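Paenibacillus xanthan lyase (Paenibacillus, PDB 6F2P) is a promiscuous xanthan lyase, probably cleaving by elimination the linkage between terminal mannose and glucuronic acid in the side chains of xanthan. Local coordinates at residues Pro767-Ala772 / Met892-Ser897; Glu771-Asn776 / Val807-Asp812; Leu836-Thr841 / Gly871-Arg876. One frame throughout, in Å; residues are numbered along the deposited sequence.

Interaction 1. Residues Pro767-Ala772 / Met892-Ser897; sequences PYEAEA and MLDNFS. With CA (calcium ion), chain C.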
loop_
_atom_site.group_PDB
_atom_site.type_symbol
_atom_site.label_atom_id
_atom_site.label_comp_id
_atom_site.label_asym_id
_atom_site.label_seq_id
_atom_site.Cartn_x
_atom_site.Cartn_y
_atom_site.Cartn_z
ATOM N N PRO A 767 8.908 -32.454 -4.101
ATOM C CA PRO A 767 8.440 -32.174 -2.738
ATOM C C PRO A 767 8.375 -30.670 -2.460
ATOM O O PRO A 767 9.048 -29.887 -3.136
ATOM C CB PRO A 767 9.521 -32.818 -1.870
ATOM C CG PRO A 767 10.765 -32.654 -2.675
ATOM C CD PRO A 767 10.354 -32.751 -4.134
ATOM N N TYR A 768 7.556 -30.276 -1.487
ATOM C CA TYR A 768 7.503 -28.895 -1.042
ATOM C C TYR A 768 8.605 -28.731 -0.004
ATOM O O TYR A 768 8.431 -29.141 1.141
ATOM C CB TYR A 768 6.165 -28.606 -0.362
ATOM C CG TYR A 768 4.939 -28.583 -1.253
ATOM C CD1 TYR A 768 4.238 -29.748 -1.545
ATOM C CD2 TYR A 768 4.450 -27.387 -1.757
ATOM C CE1 TYR A 768 3.105 -29.723 -2.339
ATOM C CE2 TYR A 768 3.322 -27.351 -2.548
ATOM C CZ TYR A 768 2.656 -28.521 -2.837
ATOM O OH TYR A 768 1.531 -28.484 -3.627
ATOM N N GLU A 769 9.737 -28.150 -0.387
ATOM C CA GLU A 769 10.863 -28.027 0.540
ATOM C C GLU A 769 10.574 -27.055 1.670
ATOM O O GLU A 769 10.291 -25.880 1.431
ATOM C CB GLU A 769 12.130 -27.605 -0.199
ATOM C CG GLU A 769 12.498 -28.534 -1.339
ATOM C CD GLU A 769 13.069 -29.860 -0.859
ATOM O OE1 GLU A 769 13.593 -30.609 -1.708
ATOM O OE2 GLU A 769 13.007 -30.159 0.355
ATOM N N ALA A 770 10.653 -27.559 2.899
ATOM C CA ALA A 770 10.356 -26.766 4.084
ATOM C C ALA A 770 11.214 -25.508 4.118
ATOM O O ALA A 770 10.729 -24.423 4.417
ATOM C CB ALA A 770 10.580 -27.593 5.336
ATOM N N GLU A 771 12.488 -25.663 3.779
ATOM C CA GLU A 771 13.428 -24.551 3.793
ATOM C C GLU A 771 13.075 -23.432 2.813
ATOM O O GLU A 771 13.690 -22.373 2.846
ATOM C CB GLU A 771 14.847 -25.048 3.495
ATOM C CG GLU A 771 15.044 -25.586 2.083
ATOM C CD GLU A 771 14.953 -27.106 2.025
ATOM O OE1 GLU A 771 15.475 -27.706 1.054
ATOM O OE2 GLU A 771 14.366 -27.690 2.960
ATOM N N ALA A 772 12.106 -23.659 1.933
ATOM C CA ALA A 772 11.769 -22.649 0.933
ATOM C C ALA A 772 10.289 -22.283 0.954
ATOM O O ALA A 772 9.766 -21.688 0.003
ATOM C CB ALA A 772 12.190 -23.105 -0.457
ATOM N N MET A 892 13.270 -31.411 13.025
ATOM C CA MET A 892 14.023 -31.174 11.801
ATOM C C MET A 892 13.165 -31.525 10.584
ATOM O O MET A 892 13.183 -32.663 10.107
ATOM C CB MET A 892 15.317 -31.997 11.793
ATOM C CG MET A 892 16.406 -31.472 12.714
ATOM S SD MET A 892 17.102 -29.904 12.148
ATOM C CE MET A 892 17.731 -29.258 13.695
ATOM N N LEU A 893 12.415 -30.545 10.087
ATOM C CA LEU A 893 11.508 -30.755 8.959
ATOM C C LEU A 893 12.222 -30.627 7.608
ATOM O O LEU A 893 12.837 -29.601 7.318
ATOM C CB LEU A 893 10.345 -29.764 9.051
ATOM C CG LEU A 893 9.265 -29.737 7.968
ATOM C CD1 LEU A 893 8.620 -31.102 7.779
ATOM C CD2 LEU A 893 8.219 -28.701 8.351
ATOM N N ASP A 894 12.138 -31.663 6.781
ATOM C CA ASP A 894 12.802 -31.633 5.479
ATOM C C ASP A 894 11.851 -31.143 4.396
ATOM O O ASP A 894 12.165 -30.193 3.679
ATOM C CB ASP A 894 13.387 -33.008 5.114
ATOM C CG ASP A 894 14.250 -32.973 3.844
ATOM O OD1 ASP A 894 14.479 -31.867 3.300
ATOM O OD2 ASP A 894 14.714 -34.049 3.396
ATOM N N ASN A 895 10.694 -31.792 4.276
ATOM C CA ASN A 895 9.716 -31.397 3.264
ATOM C C ASN A 895 8.312 -31.949 3.499
ATOM O O ASN A 895 8.067 -32.669 4.464
ATOM C CB ASN A 895 10.206 -31.757 1.853
ATOM C CG ASN A 895 10.348 -33.258 1.632
ATOM O OD1 ASN A 895 9.647 -34.066 2.240
ATOM N ND2 ASN A 895 11.256 -33.634 0.738
ATOM N N PHE A 896 7.397 -31.582 2.608
ATOM C CA PHE A 896 6.085 -32.203 2.534
ATOM C C PHE A 896 5.952 -32.841 1.158
ATOM O O PHE A 896 6.573 -32.392 0.194
ATOM C CB PHE A 896 4.970 -31.170 2.698
ATOM C CG PHE A 896 4.857 -30.590 4.081
ATOM C CD1 PHE A 896 4.290 -31.324 5.108
ATOM C CD2 PHE A 896 5.285 -29.296 4.343
ATOM C CE1 PHE A 896 4.171 -30.796 6.375
ATOM C CE2 PHE A 896 5.165 -28.754 5.615
ATOM C CZ PHE A 896 4.609 -29.510 6.633
ATOM N N SER A 897 5.149 -33.893 1.075
ATOM C CA SER A 897 4.723 -34.437 -0.201
ATOM C C SER A 897 3.219 -34.611 -0.140
ATOM O O SER A 897 2.685 -34.983 0.897
ATOM C CB SER A 897 5.383 -35.791 -0.463
ATOM O OG SER A 897 6.775 -35.657 -0.669
HETATM CA CA CA C . 14.602 -29.838 2.303
#
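Tyr768 and Phe896 form a hydrogen-bonded antiparallel pair, joining the opening strand of a calcium-bearing beta-sandwich module to its last strand, 891-900. The topology and the metal site recall carbohydrate-binding modules. The backbone N of Tyr768 donates to Phe896 O at 2.9 Å, and Phe896 N returns the bond to Tyr768 O at 3.0 Å. Their side chains lie on the same face of the sheet, with the backbone O of Phe896 at the edge of the Tyr768 ring. The tyrosine hydroxyl is taken up by the backbone O of Asp812 in the facing sheet, which satisfies the polar end of this buried side chain.

On the other face the pairing gives way to metal. Asp894 and Asn895 both face Arg824, making a classic beta bulge, and the carbonyl O of Asp894 serves two partners: it accepts Ala770 N at 3.1 Å and binds the calcium ion. Asp894 OD1 also binds the ion, at 2.3 Å, while OD2 forms a salt bridge with Arg824, so each carboxylate oxygen has its own cation. CG of Asp894 lies anti to the backbone N (chi1 -172°), which brings the carboxylate round to the same ion as its own carbonyl.

From 767-772, Glu769 supplies a single oxygen, its chain folding back at chi2 (-74°), whereas Glu771 chelates through both carboxylate oxygens. The carbonyls of Ser791 and Lys794 complete the shell. Three carboxylates crowded together would probably repel one another without the ion between them. Ala770, which sits between the two glutamates and starts a short 3-10 segment, packs CB against Leu893 CG at 3.6 Å. Beyond the metal, Pro767 crosses the Asn895 amide, and the bond from Ala772 N to Glu769 O, 2.9 Å, closes the turn.

Interaction 2. Residues Glu771-Asn776 / Val807-Asp812; sequences EALPIN and VEFSLD. With CA (calcium ion), chain C.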
loop_
_atom_site.group_PDB
_atom_site.type_symbol
_atom_site.label_atom_id
_atom_site.label_comp_id
_atom_site.label_asym_id
_atom_site.label_seq_id
_atom_site.Cartn_x
_atom_site.Cartn_y
_atom_site.Cartn_z
ATOM N N GLU A 771 12.488 -25.663 3.779
ATOM C CA GLU A 771 13.428 -24.551 3.793
ATOM C C GLU A 771 13.075 -23.432 2.813
ATOM O O GLU A 771 13.690 -22.373 2.846
ATOM C CB GLU A 771 14.847 -25.048 3.495
ATOM C CG GLU A 771 15.044 -25.586 2.083
ATOM C CD GLU A 771 14.953 -27.106 2.025
ATOM O OE1 GLU A 771 15.475 -27.706 1.054
ATOM O OE2 GLU A 771 14.366 -27.690 2.960
ATOM N N ALA A 772 12.106 -23.659 1.933
ATOM C CA ALA A 772 11.769 -22.649 0.933
ATOM C C ALA A 772 10.289 -22.283 0.954
ATOM O O ALA A 772 9.766 -21.688 0.003
ATOM C CB ALA A 772 12.190 -23.105 -0.457
ATOM N N LEU A 773 9.621 -22.625 2.047
ATOM C CA LEU A 773 8.201 -22.348 2.173
ATOM C C LEU A 773 7.949 -21.041 2.906
ATOM O O LEU A 773 8.496 -20.812 3.984
ATOM C CB LEU A 773 7.503 -23.495 2.896
ATOM C CG LEU A 773 7.308 -24.736 2.036
ATOM C CD1 LEU A 773 6.723 -25.879 2.863
ATOM C CD2 LEU A 773 6.418 -24.391 0.844
ATOM N N PRO A 774 7.121 -20.175 2.313
ATOM C CA PRO A 774 6.718 -18.927 2.968
ATOM C C PRO A 774 6.011 -19.253 4.267
ATOM O O PRO A 774 5.188 -20.175 4.293
ATOM C CB PRO A 774 5.742 -18.294 1.968
ATOM C CG PRO A 774 5.317 -19.425 1.068
ATOM C CD PRO A 774 6.487 -20.351 0.996
ATOM N N ILE A 775 6.342 -18.534 5.334
ATOM C CA ILE A 775 5.730 -18.809 6.620
ATOM C C ILE A 775 4.612 -17.822 6.912
ATOM O O ILE A 775 4.815 -16.605 6.895
ATOM C CB ILE A 775 6.752 -18.777 7.743
ATOM C CG1 ILE A 775 7.762 -19.907 7.551
ATOM C CG2 ILE A 775 6.052 -18.886 9.092
ATOM C CD1 ILE A 775 8.912 -19.888 8.549
ATOM N N ASN A 776 3.428 -18.354 7.178
ATOM C CA ASN A 776 2.261 -17.512 7.387
ATOM C C ASN A 776 2.041 -17.081 8.845
ATOM O O ASN A 776 1.468 -16.023 9.098
ATOM C CB ASN A 776 1.017 -18.200 6.821
ATOM C CG ASN A 776 -0.250 -17.391 7.034
ATOM O OD1 ASN A 776 -0.395 -16.280 6.508
ATOM N ND2 ASN A 776 -1.190 -17.959 7.793
ATOM N N VAL A 807 4.360 -23.729 13.756
ATOM C CA VAL A 807 4.835 -23.007 12.584
ATOM C C VAL A 807 3.854 -23.318 11.463
ATOM O O VAL A 807 3.529 -24.480 11.218
ATOM C CB VAL A 807 6.249 -23.440 12.155
ATOM C CG1 VAL A 807 6.733 -22.591 10.982
ATOM C CG2 VAL A 807 7.217 -23.361 13.324
ATOM N N GLU A 808 3.354 -22.278 10.808
ATOM C CA GLU A 808 2.326 -22.444 9.799
ATOM C C GLU A 808 2.885 -22.018 8.442
ATOM O O GLU A 808 3.362 -20.888 8.284
ATOM C CB GLU A 808 1.087 -21.626 10.179
ATOM C CG GLU A 808 -0.087 -21.750 9.219
ATOM C CD GLU A 808 -1.333 -21.046 9.730
ATOM O OE1 GLU A 808 -2.239 -21.744 10.240
ATOM O OE2 GLU A 808 -1.407 -19.802 9.624
ATOM N N PHE A 809 2.848 -22.934 7.477
ATOM C CA PHE A 809 3.407 -22.676 6.156
ATOM C C PHE A 809 2.307 -22.435 5.127
ATOM O O PHE A 809 1.155 -22.807 5.340
ATOM C CB PHE A 809 4.251 -23.859 5.686
ATOM C CG PHE A 809 5.343 -24.255 6.631
ATOM C CD1 PHE A 809 6.605 -23.684 6.529
ATOM C CD2 PHE A 809 5.125 -25.231 7.595
ATOM C CE1 PHE A 809 7.629 -24.058 7.389
ATOM C CE2 PHE A 809 6.143 -25.621 8.449
ATOM C CZ PHE A 809 7.400 -25.032 8.345
ATOM N N SER A 810 2.672 -21.829 4.003
ATOM C CA SER A 810 1.741 -21.701 2.894
ATOM C C SER A 810 2.244 -22.494 1.696
ATOM O O SER A 810 3.336 -22.250 1.190
ATOM C CB SER A 810 1.532 -20.239 2.508
ATOM O OG SER A 810 0.572 -20.143 1.470
ATOM N N LEU A 811 1.435 -23.452 1.256
ATOM C CA LEU A 811 1.781 -24.316 0.138
ATOM C C LEU A 811 0.826 -24.067 -1.019
ATOM O O LEU A 811 -0.386 -23.929 -0.820
ATOM C CB LEU A 811 1.701 -25.788 0.553
ATOM C CG LEU A 811 2.788 -26.408 1.442
ATOM C CD1 LEU A 811 2.895 -25.717 2.808
ATOM C CD2 LEU A 811 2.525 -27.907 1.611
ATOM N N ASP A 812 1.371 -24.004 -2.228
ATOM C CA ASP A 812 0.546 -23.871 -3.419
ATOM C C ASP A 812 0.109 -25.254 -3.922
ATOM O O ASP A 812 0.900 -25.979 -4.528
ATOM C CB ASP A 812 1.313 -23.127 -4.513
ATOM C CG ASP A 812 0.433 -22.747 -5.689
ATOM O OD1 ASP A 812 -0.753 -23.155 -5.710
ATOM O OD2 ASP A 812 0.932 -22.044 -6.598
HETATM CA CA CA C . 14.602 -29.838 2.303
#
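Asn776 and Glu808 run side by side and point the same way, with the amide and carboxylate planes only 20° apart. Asn776 ND2 donates to Glu808 OE2 at 2.6 Å; the acceptor lies close to the amide plane, whereas the donor meets OE2 on its anti side, raised out of the carboxylate plane. The glutamate arrives there on an extended chain, CG anti to the backbone N (chi1 -178°), and its other oxygen, OE1, forms a salt bridge with Arg876 on the next strand. Were Glu808 replaced by an alanine, the Arg876 guanidinium would probably lose this carboxylate mate and the Asn776 amide be set free to turn.

Beneath this pair the backbones are joined by Asn776 N to Glu808 O at 2.8 Å and by Ser810 N to Pro774 O at 3.0 Å. These bonds flank Ile775 and Phe809, a non-hydrogen-bonded antiparallel pair, and so pair strand 775-778, an outer strand of a five-stranded antiparallel sheet, with strand 806-813. The sheet is one of the two layers of a jelly-roll-like sandwich.

Ile775 and Phe809 also lie alongside each other, CG1 of the isoleucine 4.1 Å from CD1 of the ring. The same CD1 is approached by Leu773 CB at 3.7 Å, so two aliphatic groups come obliquely to the same ring atom. On the other branch of the isoleucine, CG2 reaches Val807 CG1 at 4.2 Å. Phe809 continues inward to Leu893, Phe896 and Phe798 of the facing sheet. Leu773, at the bend where the chain leaves calcium-binding Glu771 for this strand, crosses Leu811, with CD1 to CD1 at 3.8 Å. Pro774 brings CG to 3.5 Å from the carbonyl O of Ser810.

Interaction 3. Residues Leu836-Thr841 / Gly871-Arg876; sequences LSINGT and GSYLFR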
loop_
_atom_site.group_PDB
_atom_site.type_symbol
_atom_site.label_atom_id
_atom_site.label_comp_id
_atom_site.label_asym_id
_atom_site.label_seq_id
_atom_site.Cartn_x
_atom_site.Cartn_y
_atom_site.Cartn_z
ATOM N N LEU A 836 -0.500 -32.076 12.647
ATOM C CA LEU A 836 -0.712 -31.293 11.437
ATOM C C LEU A 836 -2.163 -30.839 11.317
ATOM O O LEU A 836 -3.094 -31.609 11.572
ATOM C CB LEU A 836 -0.337 -32.107 10.202
ATOM C CG LEU A 836 -0.707 -31.486 8.854
ATOM C CD1 LEU A 836 0.226 -30.325 8.516
ATOM C CD2 LEU A 836 -0.689 -32.530 7.763
ATOM N N SER A 837 -2.349 -29.580 10.942
ATOM C CA SER A 837 -3.668 -29.078 10.593
ATOM C C SER A 837 -3.568 -28.365 9.253
ATOM O O SER A 837 -2.510 -27.849 8.896
ATOM C CB SER A 837 -4.215 -28.130 11.668
ATOM O OG SER A 837 -3.442 -26.945 11.784
ATOM N N ILE A 838 -4.660 -28.358 8.500
ATOM C CA ILE A 838 -4.707 -27.614 7.254
ATOM C C ILE A 838 -5.930 -26.732 7.314
ATOM O O ILE A 838 -7.035 -27.214 7.560
ATOM C CB ILE A 838 -4.804 -28.544 6.027
ATOM C CG1 ILE A 838 -3.550 -29.410 5.911
ATOM C CG2 ILE A 838 -4.994 -27.735 4.756
ATOM C CD1 ILE A 838 -3.664 -30.514 4.890
ATOM N N ASN A 839 -5.729 -25.435 7.110
ATOM C CA ASN A 839 -6.829 -24.478 7.118
ATOM C C ASN A 839 -7.705 -24.538 8.372
ATOM O O ASN A 839 -8.904 -24.263 8.310
ATOM C CB ASN A 839 -7.684 -24.638 5.858
ATOM C CG ASN A 839 -7.050 -23.993 4.644
ATOM O OD1 ASN A 839 -5.833 -23.807 4.586
ATOM N ND2 ASN A 839 -7.877 -23.625 3.675
ATOM N N GLY A 840 -7.103 -24.904 9.503
ATOM C CA GLY A 840 -7.810 -24.937 10.772
ATOM C C GLY A 840 -8.390 -26.294 11.140
ATOM O O GLY A 840 -8.960 -26.466 12.220
ATOM N N THR A 841 -8.245 -27.257 10.235
ATOM C CA THR A 841 -8.729 -28.615 10.445
ATOM C C THR A 841 -7.541 -29.534 10.704
ATOM O O THR A 841 -6.644 -29.631 9.866
ATOM C CB THR A 841 -9.456 -29.128 9.180
ATOM O OG1 THR A 841 -10.535 -28.248 8.843
ATOM C CG2 THR A 841 -9.981 -30.544 9.381
ATOM N N GLY A 871 -5.076 -23.748 -5.092
ATOM C CA GLY A 871 -4.656 -22.490 -4.522
ATOM C C GLY A 871 -3.792 -22.725 -3.309
ATOM O O GLY A 871 -3.298 -23.833 -3.097
ATOM N N SER A 872 -3.621 -21.682 -2.504
ATOM C CA SER A 872 -2.787 -21.774 -1.318
ATOM C C SER A 872 -3.536 -22.417 -0.152
ATOM O O SER A 872 -4.743 -22.219 0.013
ATOM C CB SER A 872 -2.264 -20.390 -0.931
ATOM O OG SER A 872 -1.432 -19.865 -1.953
ATOM N N TYR A 873 -2.813 -23.210 0.633
ATOM C CA TYR A 873 -3.363 -23.821 1.837
ATOM C C TYR A 873 -2.371 -23.667 2.980
ATOM O O TYR A 873 -1.161 -23.714 2.772
ATOM C CB TYR A 873 -3.685 -25.301 1.605
ATOM C CG TYR A 873 -4.883 -25.530 0.709
ATOM C CD1 TYR A 873 -4.769 -25.453 -0.673
ATOM C CD2 TYR A 873 -6.129 -25.824 1.248
ATOM C CE1 TYR A 873 -5.856 -25.648 -1.491
ATOM C CE2 TYR A 873 -7.227 -26.028 0.435
ATOM C CZ TYR A 873 -7.084 -25.941 -0.933
ATOM O OH TYR A 873 -8.177 -26.144 -1.748
ATOM N N LEU A 874 -2.879 -23.473 4.188
ATOM C CA LEU A 874 -2.006 -23.308 5.334
ATOM C C LEU A 874 -1.789 -24.637 6.060
ATOM O O LEU A 874 -2.714 -25.200 6.654
ATOM C CB LEU A 874 -2.563 -22.255 6.291
ATOM C CG LEU A 874 -2.945 -20.909 5.676
ATOM C CD1 LEU A 874 -3.764 -20.101 6.682
ATOM C CD2 LEU A 874 -1.702 -20.145 5.233
ATOM N N PHE A 875 -0.555 -25.130 5.996
ATOM C CA PHE A 875 -0.157 -26.347 6.686
ATOM C C PHE A 875 0.505 -25.961 8.000
ATOM O O PHE A 875 1.606 -25.407 8.008
ATOM C CB PHE A 875 0.851 -27.135 5.842
ATOM C CG PHE A 875 0.256 -27.843 4.651
ATOM C CD1 PHE A 875 -0.408 -27.143 3.662
ATOM C CD2 PHE A 875 0.418 -29.212 4.499
ATOM C CE1 PHE A 875 -0.929 -27.800 2.560
ATOM C CE2 PHE A 875 -0.095 -29.870 3.408
ATOM C CZ PHE A 875 -0.769 -29.167 2.434
ATOM N N ARG A 876 -0.159 -26.252 9.113
ATOM C CA ARG A 876 0.377 -25.914 10.432
ATOM C C ARG A 876 0.840 -27.153 11.196
ATOM O O ARG A 876 0.118 -28.154 11.283
ATOM C CB ARG A 876 -0.667 -25.159 11.257
ATOM C CG ARG A 876 -0.310 -25.033 12.721
ATOM C CD ARG A 876 -1.362 -24.250 13.489
ATOM N NE ARG A 876 -1.631 -22.951 12.880
ATOM C CZ ARG A 876 -2.162 -21.914 13.525
ATOM N NH1 ARG A 876 -2.473 -22.017 14.810
ATOM N NH2 ARG A 876 -2.371 -20.769 12.888
HETATM O O HOH W 1 -1.875 -27.764 13.959
#
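Ile838 lies over one face of the Phe875 ring, CG1 standing 4.2 Å from the centroid and only 7° off the ring normal, a CH-pi contact close to the centre of the ring. Its chi1 (-64°), with CG1 anti to the carbonyl carbon, sets CG1 over the ring, and CD1 runs on over the same face towards CE2 and CZ, while CG2 branches off to Tyr873 CD2. This is the inner face of the five-stranded layer of a beta-sandwich: strands 832-838 and 871-882 are antiparallel neighbours, and Ile838 with Phe875 is a non-hydrogen-bonded pair. Leu836 CD1 comes to Phe875 CD2 obliquely at 4.2 Å, and Val821 of the facing sheet touches Leu836, Ile838 and Phe875 alike.

Around this apolar patch the backbones pair closely. Ser837 and Arg876 exchange two bonds, Ser837 N to Arg876 O and Arg876 N to Ser837 O, each 2.9 Å. Their side chains occupy the opposite face, where Ser837 OG lies beside the aliphatic start of Arg876 and also bonds a water at 2.8 Å. That water gives a further, weak bond to Arg876 O. The guanidinium group turns away from the serine, toward its salt bridge with Glu808, and makes a cation-pi contact with Tyr806.

At the end of the strand, Ile838 to Thr841 form a type I' turn, with Asn839 and Gly840 at its corners; the positive phi of both suits such a tight hairpin. Asn839 N still donates to Leu874 O, at 3.1 Å, and the side chain then extends the pairing by one bond where the backbone turns off. The Asn839 amide crosses Tyr873 with its plane 23° from that of the ring, and its OD1 accepts Leu874 N at 3.0 Å, the C=O pointing almost straight at the donor.

Overall arrangement
All three contacts belong to one beta-sandwich, whose chain runs from strand 768-769 to strand 891-900. Interaction 1 lies in one sheet and is buried, with three acidic side chains gathered by calcium. Interactions 2 and 3 share the other sheet, where strands 806-813 and 871-882 are neighbours: Phe809 N and Phe875 O, 2.8 Å apart, probably form a hydrogen bond between them. Interaction 2, at the sheet's margin, is only partly buried, while interaction 3 runs from a buried apolar face to an exposed turn. Interactions 1 and 2 follow each other along the chain, Glu771 and Ala772 lying between strands 768-769 and 775-778, and the two sheets meet where Leu893 CD2 packs on Phe809 CE2 at 3.7 Å.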